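Local coordinates for protein putative TetR-family transcriptional regulator (Streptomyces coelicolor, PDB 2HXO) that probably acts as a TetR-family transcriptional regulator, binding DNA through a predicted helix-turn-helix motif, at residues V32-L37 and A109-T114; D100-H105 and G159-N164. All coordinates share one frame; numbering follows the deposited sequence.

How the contacts relate
From the N terminus, the chain runs through helix 18-31 into the loop 32-37. Contact 1 brings this loop segment to helix 107-118 and closes a loop of 71 intervening residues, most of them helical. Before that loop ends, the chain passes through 100-105 on helix 87-104. Contact 2 joins this segment to 159-164 on helix 146-166, closing a second loop of 53 residues. The two loops cross, because the segments alternate along the chain. The centres of contacts 1 and 2 are about 13 Å apart. Contact 1 ties the predicted DNA-binding part to the C-terminal domain, and contact 2 pairs two helices within that domain.

Contact 1: V32-L37 and A109-T114; sequences VGERGL and ATQLAT
Glu34 and Gln111 make the cross-segment contact almost alone. It is polar: Glu34 OE1 lies 2.8 Å from Gln111 NE2. The amide hydrogens are poorly aimed at this oxygen, so the pair is not a hydrogen bond despite the short distance. The carboxylate and amide planes stand 82° apart, nearly perpendicular. Glu34 reaches out on an extended chain, with CG anti to its backbone N (chi1 -162°). Gln111 instead bends at chi2 (-49°), which brings its amide end closer to the turn than its own CB direction would suggest.

Little else meets across the segments; Thr110 CG2 comes no nearer than 4.6 Å to Glu34 OE1, and the two sides together bury just 72 Å². On its own side, Gln111 packs on Leu64 and Thr68 of helix 60-76, and Leu37 also touches Leu64.

Backbone bonds shape both partners. Gly33 ends the helical run with positive phi, where a side chain would press on the carbonyl O of Val32. A type I turn follows, with Leu37 N bonded to Glu34 O at 2.6 Å. In the facing helix, Thr114 OG1 donates to Gln111 O at 2.7 Å, from above the carbonyl plane.

Putting an alanine in place of Glu34 removes the carboxylate, and Gln111 NE2 would then probably lose its one close partner on the 32-37 side, leaving the amide somewhat freer to turn. The chemistry suggests a small, probably electrostatic touch between the predicted DNA-binding part and the C-terminal domain, with helix 60-76 as their shared neighbour beside it.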
ATOM      1  N   VAL A  32      20.473   8.894  -7.273  1.00 64.17           N
ATOM      2  CA  VAL A  32      20.175   8.430  -8.626  1.00 64.42           C
ATOM      3  C   VAL A  32      19.097   7.353  -8.732  1.00 64.94           C
ATOM      4  O   VAL A  32      18.675   6.998  -9.838  1.00 64.86           O
ATOM      5  CB  VAL A  32      21.460   7.925  -9.343  1.00 64.40           C
ATOM      6  CG1 VAL A  32      22.385   9.103  -9.644  1.00 64.92           C
ATOM      7  CG2 VAL A  32      22.184   6.908  -8.483  1.00 63.93           C
ATOM      8  N   GLY A  33      18.650   6.833  -7.591  1.00 65.66           N
ATOM      9  CA  GLY A  33      17.616   5.811  -7.596  1.00 66.86           C
ATOM     10  C   GLY A  33      18.089   4.395  -7.890  1.00 67.70           C
ATOM     11  O   GLY A  33      19.288   4.115  -7.930  1.00 66.34           O
ATOM     12  N   GLU A  34      17.135   3.495  -8.101  1.00 69.25           N
ATOM     13  CA  GLU A  34      17.455   2.104  -8.378  1.00 71.45           C
ATOM     14  C   GLU A  34      18.264   2.000  -9.659  1.00 72.12           C
ATOM     15  O   GLU A  34      19.390   1.496  -9.654  1.00 72.66           O
ATOM     16  CB  GLU A  34      16.176   1.276  -8.505  1.00 72.62           C
ATOM     17  CG  GLU A  34      16.413  -0.212  -8.358  1.00 75.87           C
ATOM     18  CD  GLU A  34      15.131  -1.020  -8.410  1.00 77.95           C
ATOM     19  OE1 GLU A  34      14.155  -0.629  -7.732  1.00 79.34           O
ATOM     20  OE2 GLU A  34      15.103  -2.053  -9.115  1.00 78.89           O
ATOM     21  N   ARG A  35      17.686   2.478 -10.758  1.00 72.71           N
ATOM     22  CA  ARG A  35      18.359   2.450 -12.054  1.00 72.99           C
ATOM     23  C   ARG A  35      19.758   3.052 -11.967  1.00 71.93           C
ATOM     24  O   ARG A  35      20.664   2.634 -12.687  1.00 72.66           O
ATOM     25  CB  ARG A  35      17.536   3.218 -13.094  1.00 74.80           C
ATOM     26  CG  ARG A  35      16.414   2.418 -13.739  1.00 77.64           C
ATOM     27  CD  ARG A  35      16.949   1.505 -14.843  1.00 80.52           C
ATOM     28  NE  ARG A  35      15.877   0.812 -15.557  1.00 83.13           N
ATOM     29  CZ  ARG A  35      16.034   0.170 -16.714  1.00 84.29           C
ATOM     30  NH1 ARG A  35      17.226   0.128 -17.300  1.00 84.36           N
ATOM     31  NH2 ARG A  35      14.996  -0.432 -17.287  1.00 84.77           N
ATOM     32  N   GLY A  36      19.929   4.031 -11.083  1.00 70.35           N
ATOM     33  CA  GLY A  36      21.221   4.672 -10.922  1.00 68.08           C
ATOM     34  C   GLY A  36      22.198   3.849 -10.107  1.00 67.39           C
ATOM     35  O   GLY A  36      23.371   4.210  -9.987  1.00 66.70           O
ATOM     36  N   LEU A  37      21.717   2.749  -9.532  1.00 66.94           N
ATOM     37  CA  LEU A  37      22.575   1.876  -8.738  1.00 65.57           C
ATOM     38  C   LEU A  37      23.228   0.867  -9.675  1.00 64.82           C
ATOM     39  O   LEU A  37      22.631  -0.159 -10.020  1.00 64.40           O
ATOM     40  CB  LEU A  37      21.766   1.143  -7.663  1.00 64.82           C
ATOM     41  CG  LEU A  37      22.613   0.227  -6.771  1.00 64.26           C
ATOM     42  CD1 LEU A  37      23.593   1.059  -5.967  1.00 63.00           C
ATOM     43  CD2 LEU A  37      21.715  -0.582  -5.845  1.00 64.48           C
ATOM     44  N   ALA A 109       9.847   2.331  -0.309  1.00 55.06           N
ATOM     45  CA  ALA A 109       8.508   1.770  -0.465  1.00 56.70           C
ATOM     46  C   ALA A 109       8.433   0.693  -1.543  1.00 57.67           C
ATOM     47  O   ALA A 109       7.782  -0.335  -1.361  1.00 57.42           O
ATOM     48  CB  ALA A 109       7.510   2.881  -0.775  1.00 57.29           C
ATOM     49  N   THR A 110       9.098   0.936  -2.667  1.00 58.66           N
ATOM     50  CA  THR A 110       9.102  -0.011  -3.770  1.00 60.09           C
ATOM     51  C   THR A 110       9.854  -1.286  -3.399  1.00 59.72           C
ATOM     52  O   THR A 110       9.432  -2.389  -3.746  1.00 59.01           O
ATOM     53  CB  THR A 110       9.759   0.605  -5.032  1.00 62.01           C
ATOM     54  OG1 THR A 110       9.013   1.758  -5.443  1.00 64.46           O
ATOM     55  CG2 THR A 110       9.779  -0.407  -6.179  1.00 62.04           C
ATOM     56  N   GLN A 111      10.969  -1.131  -2.689  1.00 59.30           N
ATOM     57  CA  GLN A 111      11.767  -2.281  -2.296  1.00 58.48           C
ATOM     58  C   GLN A 111      11.041  -3.185  -1.315  1.00 58.15           C
ATOM     59  O   GLN A 111      11.222  -4.404  -1.343  1.00 56.95           O
ATOM     60  CB  GLN A 111      13.104  -1.824  -1.712  1.00 58.79           C
ATOM     61  CG  GLN A 111      14.061  -1.311  -2.769  1.00 59.39           C
ATOM     62  CD  GLN A 111      14.163  -2.267  -3.938  1.00 60.05           C
ATOM     63  OE1 GLN A 111      14.417  -3.456  -3.753  1.00 60.44           O
ATOM     64  NE2 GLN A 111      13.960  -1.754  -5.150  1.00 60.28           N
ATOM     65  N   LEU A 112      10.217  -2.594  -0.453  1.00 57.72           N
ATOM     66  CA  LEU A 112       9.455  -3.374   0.518  1.00 57.62           C
ATOM     67  C   LEU A 112       8.404  -4.236  -0.185  1.00 58.42           C
ATOM     68  O   LEU A 112       8.162  -5.381   0.203  1.00 57.70           O
ATOM     69  CB  LEU A 112       8.781  -2.448   1.527  1.00 56.37           C
ATOM     70  CG  LEU A 112       9.693  -1.698   2.499  1.00 56.28           C
ATOM     71  CD1 LEU A 112       8.864  -0.694   3.286  1.00 55.35           C
ATOM     72  CD2 LEU A 112      10.383  -2.679   3.439  1.00 54.82           C
ATOM     73  N   ALA A 113       7.784  -3.690  -1.225  1.00 59.12           N
ATOM     74  CA  ALA A 113       6.778  -4.435  -1.976  1.00 60.92           C
ATOM     75  C   ALA A 113       7.429  -5.626  -2.675  1.00 61.62           C
ATOM     76  O   ALA A 113       6.879  -6.726  -2.700  1.00 62.39           O
ATOM     77  CB  ALA A 113       6.112  -3.529  -3.006  1.00 60.89           C
ATOM     78  N   THR A 114       8.603  -5.395  -3.251  1.00 62.58           N
ATOM     79  CA  THR A 114       9.335  -6.446  -3.944  1.00 63.45           C
ATOM     80  C   THR A 114       9.876  -7.441  -2.932  1.00 63.54           C
ATOM     81  O   THR A 114       9.981  -8.632  -3.210  1.00 63.52           O
ATOM     82  CB  THR A 114      10.505  -5.861  -4.759  1.00 63.23           C
ATOM     83  OG1 THR A 114      11.306  -5.027  -3.918  1.00 64.74           O
ATOM     84  CG2 THR A 114       9.975  -5.039  -5.924  1.00 63.02           C
TER

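Contact 2: D100-H105 and G159-N164; sequences DATEAH and GAAGQN
Thr102 faces Ala161 where the two helices come nearest, their CA atoms 6.8 Å apart. This is the closer-packed, buried part of the contact. Thr102 OG1 lies 3.9 Å from Ala161 CB, and the small alanine side chain is consistent with the close approach of the backbones there. Thr102 OG1 is 3.8 Å from Ala161 O, too long for a bond across the gap. It bonds instead to Trp99 O, one turn back in its own helix, and chi1 of 73° holds it there, between the backbone N and the carbonyl carbon. Leu108 of helix 107-118 also packs on Thr102.

The other side is looser and lies toward solvent. Glu103 is exposed and swings its carboxylate to the amide of Asn164. Asn164 ND2 donates to Glu103 OE1 at 3.5 Å with an N-H...O angle of 149°, a weak bond. Asn164 OD1 is just as far from that oxygen, so the amide does not present its nitrogen cleanly. The two flat groups are steeply turned against each other.

The helix segments run nearly parallel, 20° apart, with axes 9.2 Å from each other at closest approach. Behind this pair, Gln163 NE2 bonds to Ala113 O of the second subunit, and Ala160 packs on His155 of that subunit. Such side-by-side helices, one of them also serving the dimer interface, are typical of the all-helical C-terminal domain of TetR-family regulators.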
ATOM      1  N   ASP A 100       8.662   7.230   8.550  1.00 41.40           N
ATOM      2  CA  ASP A 100       9.726   8.213   8.414  1.00 43.05           C
ATOM      3  C   ASP A 100      10.834   7.730   7.480  1.00 45.19           C
ATOM      4  O   ASP A 100      11.415   8.521   6.725  1.00 46.10           O
ATOM      5  CB  ASP A 100      10.318   8.563   9.785  1.00 43.33           C
ATOM      6  CG  ASP A 100       9.337   9.331  10.665  1.00 45.82           C
ATOM      7  OD1 ASP A 100       8.402   9.958  10.113  1.00 47.27           O
ATOM      8  OD2 ASP A 100       9.504   9.317  11.905  1.00 46.72           O
ATOM      9  N   ALA A 101      11.136   6.437   7.526  1.00 45.03           N
ATOM     10  CA  ALA A 101      12.173   5.894   6.663  1.00 45.27           C
ATOM     11  C   ALA A 101      11.772   5.985   5.186  1.00 45.75           C
ATOM     12  O   ALA A 101      12.581   6.384   4.350  1.00 45.82           O
ATOM     13  CB  ALA A 101      12.475   4.433   7.045  1.00 45.18           C
ATOM     14  N   THR A 102      10.536   5.622   4.852  1.00 45.90           N
ATOM     15  CA  THR A 102      10.114   5.675   3.453  1.00 47.38           C
ATOM     16  C   THR A 102       9.988   7.127   2.991  1.00 49.56           C
ATOM     17  O   THR A 102       9.914   7.423   1.799  1.00 48.85           O
ATOM     18  CB  THR A 102       8.772   4.958   3.240  1.00 46.05           C
ATOM     19  OG1 THR A 102       7.720   5.752   3.787  1.00 48.57           O
ATOM     20  CG2 THR A 102       8.781   3.597   3.918  1.00 45.64           C
ATOM     21  N   GLU A 103       9.980   8.033   3.958  1.00 52.20           N
ATOM     22  CA  GLU A 103       9.860   9.453   3.681  1.00 53.48           C
ATOM     23  C   GLU A 103      11.251  10.011   3.391  1.00 54.07           C
ATOM     24  O   GLU A 103      11.425  10.879   2.524  1.00 53.42           O
ATOM     25  CB  GLU A 103       9.227  10.143   4.893  1.00 56.16           C
ATOM     26  CG  GLU A 103       9.156  11.652   4.828  1.00 59.55           C
ATOM     27  CD  GLU A 103       7.984  12.193   5.639  1.00 62.50           C
ATOM     28  OE1 GLU A 103       6.844  12.160   5.117  1.00 62.67           O
ATOM     29  OE2 GLU A 103       8.197  12.633   6.796  1.00 63.32           O
ATOM     30  N   ALA A 104      12.242   9.499   4.111  1.00 53.07           N
ATOM     31  CA  ALA A 104      13.620   9.932   3.924  1.00 52.88           C
ATOM     32  C   ALA A 104      14.243   9.229   2.715  1.00 53.75           C
ATOM     33  O   ALA A 104      15.168   9.753   2.086  1.00 55.24           O
ATOM     34  CB  ALA A 104      14.434   9.636   5.178  1.00 51.57           C
ATOM     35  N   HIS A 105      13.728   8.046   2.393  1.00 53.64           N
ATOM     36  CA  HIS A 105      14.224   7.258   1.268  1.00 52.41           C
ATOM     37  C   HIS A 105      13.054   6.791   0.399  1.00 53.50           C
ATOM     38  O   HIS A 105      12.493   5.717   0.615  1.00 53.59           O
ATOM     39  CB  HIS A 105      14.993   6.037   1.781  1.00 51.94           C
ATOM     40  CG  HIS A 105      16.148   6.365   2.681  1.00 51.69           C
ATOM     41  ND1 HIS A 105      17.482   6.358   2.456  1.00 52.50           N
ATOM     42  CD2 HIS A 105      15.989   6.711   4.005  1.00 53.31           C
ATOM     43  CE1 HIS A 105      18.099   6.689   3.641  1.00 51.21           C
ATOM     44  NE2 HIS A 105      17.175   6.896   4.560  1.00 52.89           N
ATOM     45  N   GLY A 159       0.385   0.391   2.946  1.00 50.56           N
ATOM     46  CA  GLY A 159      -0.580   1.170   2.193  1.00 50.68           C
ATOM     47  C   GLY A 159      -0.545   2.660   2.479  1.00 51.59           C
ATOM     48  O   GLY A 159      -0.616   3.477   1.559  1.00 52.16           O
ATOM     49  N   ALA A 160      -0.457   3.033   3.751  1.00 50.77           N
ATOM     50  CA  ALA A 160      -0.411   4.450   4.088  1.00 50.40           C
ATOM     51  C   ALA A 160       0.984   5.000   3.772  1.00 50.95           C
ATOM     52  O   ALA A 160       1.115   6.035   3.116  1.00 51.11           O
ATOM     53  CB  ALA A 160      -0.753   4.656   5.562  1.00 49.19           C
ATOM     54  N   ALA A 161       2.028   4.306   4.220  1.00 50.83           N
ATOM     55  CA  ALA A 161       3.394   4.758   3.950  1.00 51.29           C
ATOM     56  C   ALA A 161       3.680   4.755   2.445  1.00 51.53           C
ATOM     57  O   ALA A 161       4.365   5.641   1.931  1.00 52.17           O
ATOM     58  CB  ALA A 161       4.403   3.869   4.674  1.00 50.28           C
ATOM     59  N   GLY A 162       3.158   3.750   1.748  1.00 52.54           N
ATOM     60  CA  GLY A 162       3.363   3.657   0.313  1.00 52.78           C
ATOM     61  C   GLY A 162       2.788   4.870  -0.394  1.00 53.89           C
ATOM     62  O   GLY A 162       3.431   5.454  -1.265  1.00 53.40           O
ATOM     63  N   GLN A 163       1.572   5.251  -0.016  1.00 54.61           N
ATOM     64  CA  GLN A 163       0.916   6.405  -0.613  1.00 56.48           C
ATOM     65  C   GLN A 163       1.678   7.669  -0.230  1.00 57.42           C
ATOM     66  O   GLN A 163       1.831   8.583  -1.039  1.00 57.26           O
ATOM     67  CB  GLN A 163      -0.535   6.499  -0.131  1.00 56.99           C
ATOM     68  CG  GLN A 163      -1.408   7.482  -0.906  1.00 59.97           C
ATOM     69  CD  GLN A 163      -1.338   7.273  -2.421  1.00 62.41           C
ATOM     70  OE1 GLN A 163      -1.221   6.144  -2.904  1.00 63.34           O
ATOM     71  NE2 GLN A 163      -1.425   8.366  -3.173  1.00 63.35           N
ATOM     72  N   ASN A 164       2.159   7.716   1.007  1.00 58.98           N
ATOM     73  CA  ASN A 164       2.922   8.865   1.478  1.00 60.72           C
ATOM     74  C   ASN A 164       4.175   9.068   0.616  1.00 62.38           C
ATOM     75  O   ASN A 164       4.513  10.199   0.253  1.00 62.10           O
ATOM     76  CB  ASN A 164       3.331   8.667   2.936  1.00 60.80           C
ATOM     77  CG  ASN A 164       4.335   9.696   3.399  1.00 61.61           C
ATOM     78  OD1 ASN A 164       4.055  10.894   3.394  1.00 61.33           O
ATOM     79  ND2 ASN A 164       5.519   9.234   3.796  1.00 62.57           N
TER